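Local coordinates for flavin prenyltransferase UbiX (Aquifex aeolicus, PDB 2EJB), which probably transfers a dimethylallyl group from dimethylallyl monophosphate to FMN, without a metal, making the prenylated flavin cofactor of UbiD decarboxylases, at residues 62-65 with 70-73; 72-77 with 107-112; 84-89 with 175-180; 97-102 with 135-140. One frame throughout, in Å; residues are numbered along the deposited sequence.

Contact 1. Residues 62-65 with 70-73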
loop_
_atom_site.group_PDB
_atom_site.type_symbol
_atom_site.label_atom_id
_atom_site.label_comp_id
_atom_site.label_asym_id
_atom_site.label_seq_id
_atom_site.Cartn_x
_atom_site.Cartn_y
_atom_site.Cartn_z
ATOM N N ARG A 62 -2.080 -0.960 29.304
ATOM C CA ARG A 62 -0.845 -0.790 30.058
ATOM C C ARG A 62 0.170 -0.231 29.079
ATOM O O ARG A 62 0.472 -0.850 28.057
ATOM C CB ARG A 62 -0.373 -2.132 30.629
ATOM C CG ARG A 62 0.907 -2.040 31.450
ATOM C CD ARG A 62 1.191 -3.320 32.236
ATOM N NE ARG A 62 1.189 -4.507 31.386
ATOM C CZ ARG A 62 1.637 -5.700 31.766
ATOM N NH1 ARG A 62 2.131 -5.873 32.986
ATOM N NH2 ARG A 62 1.592 -6.726 30.925
ATOM N N ILE A 63 0.680 0.952 29.391
ATOM C CA ILE A 63 1.642 1.624 28.533
ATOM C C ILE A 63 3.082 1.362 28.936
ATOM O O ILE A 63 3.421 1.380 30.119
ATOM C CB ILE A 63 1.402 3.143 28.529
ATOM C CG1 ILE A 63 -0.034 3.431 28.088
ATOM C CG2 ILE A 63 2.398 3.830 27.602
ATOM C CD1 ILE A 63 -0.404 4.897 28.128
ATOM N N HIS A 64 3.928 1.125 27.938
ATOM C CA HIS A 64 5.343 0.859 28.168
ATOM C C HIS A 64 6.195 1.904 27.456
ATOM O O HIS A 64 5.914 2.272 26.312
ATOM C CB HIS A 64 5.702 -0.535 27.649
ATOM C CG HIS A 64 4.857 -1.632 28.218
ATOM N ND1 HIS A 64 5.351 -2.576 29.090
ATOM C CD2 HIS A 64 3.545 -1.929 28.042
ATOM C CE1 HIS A 64 4.379 -3.410 29.430
ATOM N NE2 HIS A 64 3.278 -3.039 28.807
ATOM N N GLU A 65 7.235 2.376 28.135
ATOM C CA GLU A 65 8.134 3.376 27.569
ATOM C C GLU A 65 8.914 2.798 26.399
ATOM O O GLU A 65 9.487 1.713 26.499
ATOM C CB GLU A 65 9.108 3.879 28.635
ATOM C CG GLU A 65 8.483 4.830 29.633
ATOM C CD GLU A 65 8.168 6.178 29.023
ATOM O OE1 GLU A 65 7.370 6.233 28.065
ATOM O OE2 GLU A 65 8.724 7.190 29.499
ATOM N N THR A 70 13.047 -3.215 30.214
ATOM C CA THR A 70 12.779 -4.087 31.355
ATOM C C THR A 70 11.345 -4.556 31.182
ATOM O O THR A 70 10.899 -5.509 31.825
ATOM C CB THR A 70 12.897 -3.346 32.713
ATOM O OG1 THR A 70 11.790 -2.450 32.881
ATOM C CG2 THR A 70 14.190 -2.561 32.782
ATOM N N SER A 71 10.635 -3.864 30.298
ATOM C CA SER A 71 9.245 -4.162 29.978
ATOM C C SER A 71 9.013 -5.659 29.830
ATOM O O SER A 71 9.864 -6.381 29.315
ATOM C CB SER A 71 8.859 -3.464 28.671
ATOM O OG SER A 71 7.566 -3.856 28.246
ATOM N N PRO A 72 7.853 -6.148 30.291
ATOM C CA PRO A 72 7.550 -7.577 30.182
ATOM C C PRO A 72 7.579 -8.011 28.723
ATOM O O PRO A 72 8.004 -9.120 28.403
ATOM C CB PRO A 72 6.145 -7.676 30.763
ATOM C CG PRO A 72 6.106 -6.555 31.752
ATOM C CD PRO A 72 6.772 -5.437 30.992
ATOM N N LEU A 73 7.129 -7.120 27.845
ATOM C CA LEU A 73 7.078 -7.401 26.416
ATOM C C LEU A 73 8.425 -7.771 25.818
ATOM O O LEU A 73 8.485 -8.374 24.748
ATOM C CB LEU A 73 6.519 -6.198 25.656
ATOM C CG LEU A 73 5.106 -5.717 25.998
ATOM C CD1 LEU A 73 4.739 -4.581 25.054
ATOM C CD2 LEU A 73 4.102 -6.866 25.878
#
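Arg62 and His64 of the strand meet Pro72 and its neighbours in the loop that follows, at an outermost strand of the parallel sheet in this Rossmann-like flavoprotein fold. Strand 61-65 ends the sheet on this side, and the chain doubles back through a short connection to lie beside the residues it has just left. Arg62 comes first. Its long chain runs out past the loop, and NH1 stops 4.2 Å from CG of Pro72, a loose approach at the periphery; the group's main partner is Asp32 on the adjacent strand, which receives NE in a salt bridge. His64, two residues on, carries most of the contact. With CG beside its own backbone N (chi1 -55°), the ring reaches three loop residues, Ser71, Pro72 and Leu73. CE1 of His64 points at the CD methylene of Pro72, 3.5 Å off and close to the ring plane, while ND1 of the same ring lies 2.7 Å from OG of Ser71. The other ring nitrogen, NE2 of His64, bonds to Asp32 OD1, so the same carboxylate oxygen serves both Arg62 and His64 and should help fix the rotation of the imidazole; two basic groups beside it would probably favour the charged form of Asp32. Leu73 closes over one face of the ring: its side chain crosses that of His64 at about a right angle. CD1 of Leu73 makes a CH-pi contact, 4.2 Å from the centroid of the His64 ring and only 11° off the ring normal. Back within the loop, Ser71 OG takes a weak bond from the backbone N of Leu73, at 3.3 Å.

Contact 2. Residues 72-77 with 107-112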
loop_
_atom_site.group_PDB
_atom_site.type_symbol
_atom_site.label_atom_id
_atom_site.label_comp_id
_atom_site.label_asym_id
_atom_site.label_seq_id
_atom_site.Cartn_x
_atom_site.Cartn_y
_atom_site.Cartn_z
ATOM N N PRO A 72 7.853 -6.148 30.291
ATOM C CA PRO A 72 7.550 -7.577 30.182
ATOM C C PRO A 72 7.579 -8.011 28.723
ATOM O O PRO A 72 8.004 -9.120 28.403
ATOM C CB PRO A 72 6.145 -7.676 30.763
ATOM C CG PRO A 72 6.106 -6.555 31.752
ATOM C CD PRO A 72 6.772 -5.437 30.992
ATOM N N LEU A 73 7.129 -7.120 27.845
ATOM C CA LEU A 73 7.078 -7.401 26.416
ATOM C C LEU A 73 8.425 -7.771 25.818
ATOM O O LEU A 73 8.485 -8.374 24.748
ATOM C CB LEU A 73 6.519 -6.198 25.656
ATOM C CG LEU A 73 5.106 -5.717 25.998
ATOM C CD1 LEU A 73 4.739 -4.581 25.054
ATOM C CD2 LEU A 73 4.102 -6.866 25.878
ATOM N N ALA A 74 9.506 -7.406 26.501
ATOM C CA ALA A 74 10.841 -7.705 25.998
ATOM C C ALA A 74 11.310 -9.086 26.429
ATOM O O ALA A 74 12.457 -9.465 26.178
ATOM C CB ALA A 74 11.826 -6.646 26.467
ATOM N N SER A 75 10.423 -9.836 27.072
ATOM C CA SER A 75 10.765 -11.180 27.526
ATOM C C SER A 75 9.954 -12.220 26.770
ATOM O O SER A 75 8.724 -12.155 26.748
ATOM C CB SER A 75 10.506 -11.322 29.029
ATOM O OG SER A 75 11.294 -10.405 29.769
ATOM N N GLY A 76 10.647 -13.169 26.145
ATOM C CA GLY A 76 9.969 -14.214 25.399
ATOM C C GLY A 76 9.053 -15.004 26.307
ATOM O O GLY A 76 7.931 -15.351 25.933
ATOM N N SER A 77 9.534 -15.283 27.515
ATOM C CA SER A 77 8.754 -16.029 28.495
ATOM C C SER A 77 7.393 -15.371 28.714
ATOM O O SER A 77 6.407 -16.047 29.002
ATOM C CB SER A 77 9.515 -16.111 29.822
ATOM O OG SER A 77 9.868 -14.819 30.291
ATOM N N ILE A 107 10.256 -1.331 20.845
ATOM C CA ILE A 107 9.453 -1.808 19.722
ATOM C C ILE A 107 10.225 -2.791 18.845
ATOM O O ILE A 107 9.696 -3.828 18.438
ATOM C CB ILE A 107 8.969 -0.619 18.853
ATOM C CG1 ILE A 107 8.011 0.254 19.671
ATOM C CG2 ILE A 107 8.269 -1.126 17.588
ATOM C CD1 ILE A 107 7.430 1.420 18.885
ATOM N N HIS A 108 11.477 -2.463 18.552
ATOM C CA HIS A 108 12.295 -3.336 17.722
ATOM C C HIS A 108 12.506 -4.642 18.467
ATOM O O HIS A 108 12.404 -5.720 17.887
ATOM C CB HIS A 108 13.631 -2.657 17.421
ATOM C CG HIS A 108 13.486 -1.326 16.752
ATOM N ND1 HIS A 108 14.495 -0.395 16.713
ATOM C CD2 HIS A 108 12.437 -0.778 16.089
ATOM C CE1 HIS A 108 14.079 0.676 16.055
ATOM N NE2 HIS A 108 12.837 0.466 15.668
ATOM N N ARG A 109 12.776 -4.536 19.766
ATOM C CA ARG A 109 12.994 -5.711 20.600
ATOM C C ARG A 109 11.779 -6.634 20.581
ATOM O O ARG A 109 11.916 -7.858 20.456
ATOM C CB ARG A 109 13.290 -5.284 22.041
ATOM C CG ARG A 109 13.377 -6.436 23.035
ATOM C CD ARG A 109 14.529 -7.382 22.713
ATOM N NE ARG A 109 14.541 -8.537 23.609
ATOM C CZ ARG A 109 15.369 -9.572 23.494
ATOM N NH1 ARG A 109 16.267 -9.607 22.518
ATOM N NH2 ARG A 109 15.293 -10.577 24.353
ATOM N N VAL A 110 10.591 -6.047 20.710
ATOM C CA VAL A 110 9.356 -6.826 20.724
ATOM C C VAL A 110 9.170 -7.571 19.405
ATOM O O VAL A 110 8.628 -8.676 19.374
ATOM C CB VAL A 110 8.132 -5.921 20.985
ATOM C CG1 VAL A 110 6.846 -6.747 20.947
ATOM C CG2 VAL A 110 8.282 -5.239 22.344
ATOM N N GLY A 111 9.617 -6.958 18.315
ATOM C CA GLY A 111 9.505 -7.606 17.023
ATOM C C GLY A 111 10.445 -8.797 16.983
ATOM O O GLY A 111 10.096 -9.863 16.486
ATOM N N GLU A 112 11.647 -8.615 17.515
ATOM C CA GLU A 112 12.639 -9.685 17.543
ATOM C C GLU A 112 12.154 -10.837 18.424
ATOM O O GLU A 112 12.348 -12.006 18.089
ATOM C CB GLU A 112 13.975 -9.146 18.064
ATOM C CG GLU A 112 14.942 -10.214 18.553
ATOM C CD GLU A 112 16.198 -9.619 19.152
ATOM O OE1 GLU A 112 16.077 -8.724 20.016
ATOM O OE2 GLU A 112 17.302 -10.052 18.764
#
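Arg109 holds Glu112 with one part of its guanidinium and touches Ala74 with another. The shortest bond is the salt bridge along the helix, NH1 of Arg109 to OE1 of Glu112 at 2.7 Å. It is not a flat, head-on pairing: the donor stands well above the carboxylate plane (65° out of it), and the oxygen is itself tilted from the guanidinium plane. The link to the other segment is softer. NE of Arg109 gives a weak hydrogen bond of 3.4 Å to the backbone O of Ala74, fairly straight at 159°, and that carbonyl oxygen lies at the guanidinium edge, near its plane. With CG anti to the backbone N (chi1 173°), Arg109 sets CG 3.8 Å from CB of Ala74, and a bend at chi2 then turns the rest of the chain toward the Ala74 carbonyl. Deeper in, the side chains meet as apolar groups: CG2 of Val110 sits 3.9 Å from CB of Leu73, so the leucine is touched at its root here. Val110 continues on to Val85 of strand 82-90, and Leu73 to Val34 of strand 30-35, which ties the pair to the central sheet. The short 3-10 turn 72-74, closed by the bond from Ser75 N to Pro72 O, is thus laid against helix 106-117 as the chain heads back to the sheet, the layering of helix and connection over parallel strands that marks a Rossmann-like alpha/beta sandwich.

Contact 3. Residues 84-89 with 175-180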
loop_
_atom_site.group_PDB
_atom_site.type_symbol
_atom_site.label_atom_id
_atom_site.label_comp_id
_atom_site.label_asym_id
_atom_site.label_seq_id
_atom_site.Cartn_x
_atom_site.Cartn_y
_atom_site.Cartn_z
ATOM N N GLY A 84 -0.928 -11.917 19.708
ATOM C CA GLY A 84 -0.205 -11.349 18.585
ATOM C C GLY A 84 0.388 -9.984 18.871
ATOM O O GLY A 84 0.092 -9.352 19.891
ATOM N N VAL A 85 1.243 -9.527 17.968
ATOM C CA VAL A 85 1.873 -8.229 18.117
ATOM C C VAL A 85 1.628 -7.377 16.892
ATOM O O VAL A 85 1.935 -7.788 15.770
ATOM C CB VAL A 85 3.392 -8.350 18.310
ATOM C CG1 VAL A 85 4.031 -6.963 18.280
ATOM C CG2 VAL A 85 3.689 -9.036 19.630
ATOM N N TYR A 86 1.073 -6.191 17.114
ATOM C CA TYR A 86 0.805 -5.243 16.038
ATOM C C TYR A 86 1.800 -4.099 16.092
ATOM O O TYR A 86 2.163 -3.626 17.172
ATOM C CB TYR A 86 -0.597 -4.632 16.159
ATOM C CG TYR A 86 -1.739 -5.550 15.790
ATOM C CD1 TYR A 86 -2.646 -5.986 16.757
ATOM C CD2 TYR A 86 -1.933 -5.959 14.472
ATOM C CE1 TYR A 86 -3.718 -6.808 16.420
ATOM C CE2 TYR A 86 -3.001 -6.780 14.125
ATOM C CZ TYR A 86 -3.890 -7.199 15.104
ATOM O OH TYR A 86 -4.952 -8.004 14.770
ATOM N N VAL A 87 2.241 -3.667 14.918
ATOM C CA VAL A 87 3.145 -2.532 14.779
ATOM C C VAL A 87 2.399 -1.713 13.732
ATOM O O VAL A 87 2.624 -1.846 12.523
ATOM C CB VAL A 87 4.538 -2.950 14.254
ATOM C CG1 VAL A 87 5.409 -1.721 14.061
ATOM C CG2 VAL A 87 5.204 -3.900 15.247
ATOM N N VAL A 88 1.482 -0.887 14.228
ATOM C CA VAL A 88 0.612 -0.067 13.398
ATOM C C VAL A 88 0.575 1.404 13.818
ATOM O O VAL A 88 0.080 1.740 14.895
ATOM C CB VAL A 88 -0.838 -0.614 13.457
ATOM C CG1 VAL A 88 -1.754 0.226 12.581
ATOM C CG2 VAL A 88 -0.863 -2.085 13.037
ATOM N N PRO A 89 1.127 2.296 12.983
ATOM C CA PRO A 89 1.751 1.949 11.704
ATOM C C PRO A 89 3.218 1.605 11.933
ATOM O O PRO A 89 3.794 1.982 12.948
ATOM C CB PRO A 89 1.588 3.223 10.887
ATOM C CG PRO A 89 1.777 4.286 11.925
ATOM C CD PRO A 89 0.961 3.758 13.104
ATOM N N ASP A 175 -8.521 -9.220 10.921
ATOM C CA ASP A 175 -8.722 -10.495 10.241
ATOM C C ASP A 175 -7.434 -11.307 10.217
ATOM O O ASP A 175 -7.470 -12.537 10.230
ATOM C CB ASP A 175 -9.203 -10.287 8.801
ATOM C CG ASP A 175 -10.616 -9.751 8.728
ATOM O OD1 ASP A 175 -11.367 -9.909 9.717
ATOM O OD2 ASP A 175 -10.981 -9.188 7.673
ATOM N N VAL A 176 -6.295 -10.620 10.169
ATOM C CA VAL A 176 -5.015 -11.310 10.149
ATOM C C VAL A 176 -4.893 -12.230 11.363
ATOM O O VAL A 176 -4.377 -13.343 11.261
ATOM C CB VAL A 176 -3.830 -10.321 10.149
ATOM C CG1 VAL A 176 -2.516 -11.082 10.294
ATOM C CG2 VAL A 176 -3.828 -9.515 8.860
ATOM N N LEU A 177 -5.376 -11.777 12.514
ATOM C CA LEU A 177 -5.285 -12.599 13.710
ATOM C C LEU A 177 -6.598 -13.293 14.068
ATOM O O LEU A 177 -6.762 -13.794 15.181
ATOM C CB LEU A 177 -4.769 -11.749 14.875
ATOM C CG LEU A 177 -3.245 -11.748 15.082
ATOM C CD1 LEU A 177 -2.486 -11.803 13.765
ATOM C CD2 LEU A 177 -2.875 -10.505 15.869
ATOM N N ARG A 178 -7.522 -13.333 13.112
ATOM C CA ARG A 178 -8.817 -13.982 13.304
ATOM C C ARG A 178 -9.663 -13.409 14.433
ATOM O O ARG A 178 -10.450 -14.126 15.044
ATOM C CB ARG A 178 -8.625 -15.483 13.544
ATOM C CG ARG A 178 -8.482 -16.318 12.282
ATOM C CD ARG A 178 -7.398 -15.788 11.370
ATOM N NE ARG A 178 -7.208 -16.629 10.191
ATOM C CZ ARG A 178 -6.490 -16.269 9.131
ATOM N NH1 ARG A 178 -5.899 -15.080 9.105
ATOM N NH2 ARG A 178 -6.361 -17.095 8.100
ATOM N N ILE A 179 -9.503 -12.124 14.719
ATOM C CA ILE A 179 -10.296 -11.507 15.774
ATOM C C ILE A 179 -11.616 -11.037 15.168
ATOM O O ILE A 179 -11.625 -10.214 14.253
ATOM C CB ILE A 179 -9.555 -10.308 16.399
ATOM C CG1 ILE A 179 -8.271 -10.790 17.081
ATOM C CG2 ILE A 179 -10.458 -9.603 17.401
ATOM C CD1 ILE A 179 -7.476 -9.685 17.748
ATOM N N GLU A 180 -12.726 -11.575 15.668
ATOM C CA GLU A 180 -14.054 -11.221 15.168
ATOM C C GLU A 180 -14.359 -9.746 15.410
ATOM O O GLU A 180 -14.042 -9.206 16.474
ATOM C CB GLU A 180 -15.130 -12.091 15.840
ATOM C CG GLU A 180 -15.239 -11.931 17.363
ATOM C CD GLU A 180 -16.416 -12.691 17.970
ATOM O OE1 GLU A 180 -16.454 -13.932 17.850
ATOM O OE2 GLU A 180 -17.302 -12.045 18.571
#
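Tyr86 reaches out from the middle of strand 82-90 to meet Leu177 coming the other way from the end of helix 162-176. Its CB starts within the sheet, and because CG sits beside the backbone N (chi1 -74°) the ring runs out between Ile4 and Leu6 of strand 3-8, Val122 of strand 121-125 and Leu20 of helix 14-26. At the far half of the ring the leucine takes over: CE1 of Tyr86 lies 3.8 Å from CD2 of Leu177, and CZ of the same ring comes within 3.5 Å of that methyl. This is where the central parallel sheet of the Rossmann-like fold receives the end of its last helix. A Schellman motif stops that helix, with Arg178 at positive phi as the C-prime residue, Ile179 N bonded to Leu174 O and Arg178 N to Asp175 O. The turn brings Leu177 and Ile179 both round to the sheet. OH of Tyr86, at the tip, meets Leu177 CD2 at 3.4 Å and has Ile179 CD1 4.3 Å away, but its polar need is met by a hydrogen bond with the carbonyl O of Leu173, in the last turns of the helix. Leu177 CD2 also rests 3.9 Å from CA of Gly84.

Contact 4. Residues 97-102 with 135-140; sequences CIANGI and LENMLK
Ala99 points its methyl straight at Asn137, and this small group is the heart of the contact between the end of helix 92-100 and helix 132-143. CB of Ala99 lies 3.8 Å from ND2 of Asn137 and 4.0 Å from its CB, so the asparagine lies over the methyl with its aliphatic root and its amide nitrogen. Its chi1 of -77° sets CG beside the backbone N and carries the amide on to Asn100, whose own side chain leaves its backbone in much the same way. The two side chains cross at about a right angle with their amide planes 87° apart, and the ND2 atoms stop 4.2 Å from each other, two donors with nothing to exchange directly. A water resolves this: it accepts from Asn100 ND2 and from Asn137 ND2, each at 3.0 Å. Asn100 ND2 has a further, weak bond to the carbonyl O of Ser96, one turn back. Lys140 comes in from the next turn of its helix. A bend at chi2 (131°), away from a staggered value, brings its methylenes against the carbonyl O of Ala99, with Lys140 CD 3.8 Å away. Just beyond, Gly101 at positive phi ends helix 92-100 in a Schellman motif, Ile102 N bonding to Cys97 O. Helix 132-143 also faces the second subunit, where Glu136 pairs with Arg143 of that chain. The two helices belong to successive beta-alpha-beta crossovers of the Rossmann-like fold, and helix 92-100 begins at Thr92, part of the predicted FMN site.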
loop_
_atom_site.group_PDB
_atom_site.type_symbol
_atom_site.label_atom_id
_atom_site.label_comp_id
_atom_site.label_asym_id
_atom_site.label_seq_id
_atom_site.Cartn_x
_atom_site.Cartn_y
_atom_site.Cartn_z
ATOM N N CYS A 97 14.715 -2.155 10.905
ATOM C CA CYS A 97 15.300 -2.599 12.160
ATOM C C CYS A 97 14.883 -4.022 12.534
ATOM O O CYS A 97 15.729 -4.848 12.882
ATOM C CB CYS A 97 14.949 -1.617 13.281
ATOM S SG CYS A 97 15.836 -0.032 13.114
ATOM N N ILE A 98 13.590 -4.314 12.435
ATOM C CA ILE A 98 13.083 -5.640 12.772
ATOM C C ILE A 98 13.567 -6.701 11.779
ATOM O O ILE A 98 13.989 -7.782 12.185
ATOM C CB ILE A 98 11.532 -5.629 12.845
ATOM C CG1 ILE A 98 11.081 -4.732 14.003
ATOM C CG2 ILE A 98 10.994 -7.033 13.054
ATOM C CD1 ILE A 98 9.567 -4.547 14.098
ATOM N N ALA A 99 13.525 -6.378 10.488
ATOM C CA ALA A 99 13.972 -7.297 9.444
ATOM C C ALA A 99 15.455 -7.628 9.575
ATOM O O ALA A 99 15.886 -8.708 9.184
ATOM C CB ALA A 99 13.700 -6.699 8.065
ATOM N N ASN A 100 16.232 -6.690 10.106
ATOM C CA ASN A 100 17.668 -6.888 10.274
ATOM C C ASN A 100 18.071 -7.251 11.699
ATOM O O ASN A 100 19.229 -7.572 11.959
ATOM C CB ASN A 100 18.425 -5.634 9.814
ATOM C CG ASN A 100 18.448 -5.495 8.302
ATOM O OD1 ASN A 100 19.009 -6.344 7.609
ATOM N ND2 ASN A 100 17.839 -4.434 7.784
ATOM N N GLY A 101 17.119 -7.197 12.620
ATOM C CA GLY A 101 17.423 -7.554 13.992
ATOM C C GLY A 101 18.180 -6.487 14.750
ATOM O O GLY A 101 18.809 -6.774 15.772
ATOM N N ILE A 102 18.143 -5.264 14.235
ATOM C CA ILE A 102 18.790 -4.138 14.892
ATOM C C ILE A 102 17.739 -3.575 15.847
ATOM O O ILE A 102 16.613 -3.299 15.436
ATOM C CB ILE A 102 19.209 -3.055 13.874
ATOM C CG1 ILE A 102 20.293 -3.619 12.953
ATOM C CG2 ILE A 102 19.708 -1.815 14.609
ATOM C CD1 ILE A 102 20.812 -2.627 11.936
ATOM N N LEU A 135 10.908 -3.526 -0.300
ATOM C CA LEU A 135 10.396 -4.811 -0.765
ATOM C C LEU A 135 11.083 -5.998 -0.115
ATOM O O LEU A 135 10.433 -6.957 0.302
ATOM C CB LEU A 135 10.536 -4.944 -2.292
ATOM C CG LEU A 135 9.498 -4.344 -3.255
ATOM C CD1 LEU A 135 8.166 -4.141 -2.543
ATOM C CD2 LEU A 135 10.008 -3.050 -3.833
ATOM N N GLU A 136 12.403 -5.950 -0.038
ATOM C CA GLU A 136 13.128 -7.060 0.548
ATOM C C GLU A 136 12.896 -7.180 2.045
ATOM O O GLU A 136 12.862 -8.285 2.579
ATOM C CB GLU A 136 14.620 -6.947 0.218
ATOM C CG GLU A 136 14.909 -7.282 -1.244
ATOM C CD GLU A 136 16.376 -7.186 -1.598
ATOM O OE1 GLU A 136 16.913 -6.057 -1.614
ATOM O OE2 GLU A 136 16.988 -8.247 -1.851
ATOM N N ASN A 137 12.730 -6.052 2.728
ATOM C CA ASN A 137 12.493 -6.107 4.164
ATOM C C ASN A 137 11.143 -6.750 4.422
ATOM O O ASN A 137 11.000 -7.563 5.332
ATOM C CB ASN A 137 12.526 -4.704 4.771
ATOM C CG ASN A 137 13.939 -4.171 4.922
ATOM O OD1 ASN A 137 14.148 -2.972 5.088
ATOM N ND2 ASN A 137 14.913 -5.062 4.875
ATOM N N MET A 138 10.152 -6.381 3.616
ATOM C CA MET A 138 8.820 -6.944 3.774
ATOM C C MET A 138 8.839 -8.428 3.443
ATOM O O MET A 138 8.138 -9.213 4.070
ATOM C CB MET A 138 7.811 -6.213 2.880
ATOM C CG MET A 138 7.510 -4.784 3.334
ATOM S SD MET A 138 6.175 -3.977 2.407
ATOM C CE MET A 138 7.053 -3.446 0.970
ATOM N N LEU A 139 9.655 -8.805 2.464
ATOM C CA LEU A 139 9.766 -10.198 2.048
ATOM C C LEU A 139 10.390 -11.027 3.156
ATOM O O LEU A 139 9.963 -12.152 3.425
ATOM C CB LEU A 139 10.637 -10.313 0.797
ATOM C CG LEU A 139 10.039 -10.969 -0.446
ATOM C CD1 LEU A 139 11.154 -11.185 -1.454
ATOM C CD2 LEU A 139 9.374 -12.294 -0.097
ATOM N N LYS A 140 11.422 -10.477 3.789
ATOM C CA LYS A 140 12.083 -11.183 4.874
ATOM C C LYS A 140 11.104 -11.373 6.033
ATOM O O LYS A 140 11.016 -12.464 6.593
ATOM C CB LYS A 140 13.328 -10.424 5.344
ATOM C CG LYS A 140 14.022 -11.097 6.518
ATOM C CD LYS A 140 15.518 -11.254 6.322
ATOM C CE LYS A 140 16.110 -12.176 7.396
ATOM N NZ LYS A 140 17.602 -12.223 7.370
HETATM O O HOH W 1 17.875 -4.497 4.814
#

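Contacts 1 and 3 each take a strand of the six-stranded parallel sheet, while contacts 2 and 4 join the helices and connections packed around it. Contacts 1 and 2 are neighbours, their centres 9 Å apart, sharing Pro72 and Leu73. Helix 106-117 links onward: Val110 touches Val85 of contact 3, while His108 packs on Cys97 of contact 4, whose centre is about 16 Å from that of contact 2. Both segments of contact 4 fall between those of contact 3 in sequence. Contacts 1 and 4 are the most distant, about 23 Å between centres. Helix 92-100, which carries Thr94 and ends in contact 4, follows strand 82-90 of contact 3, so these contacts join elements round the probable FMN site.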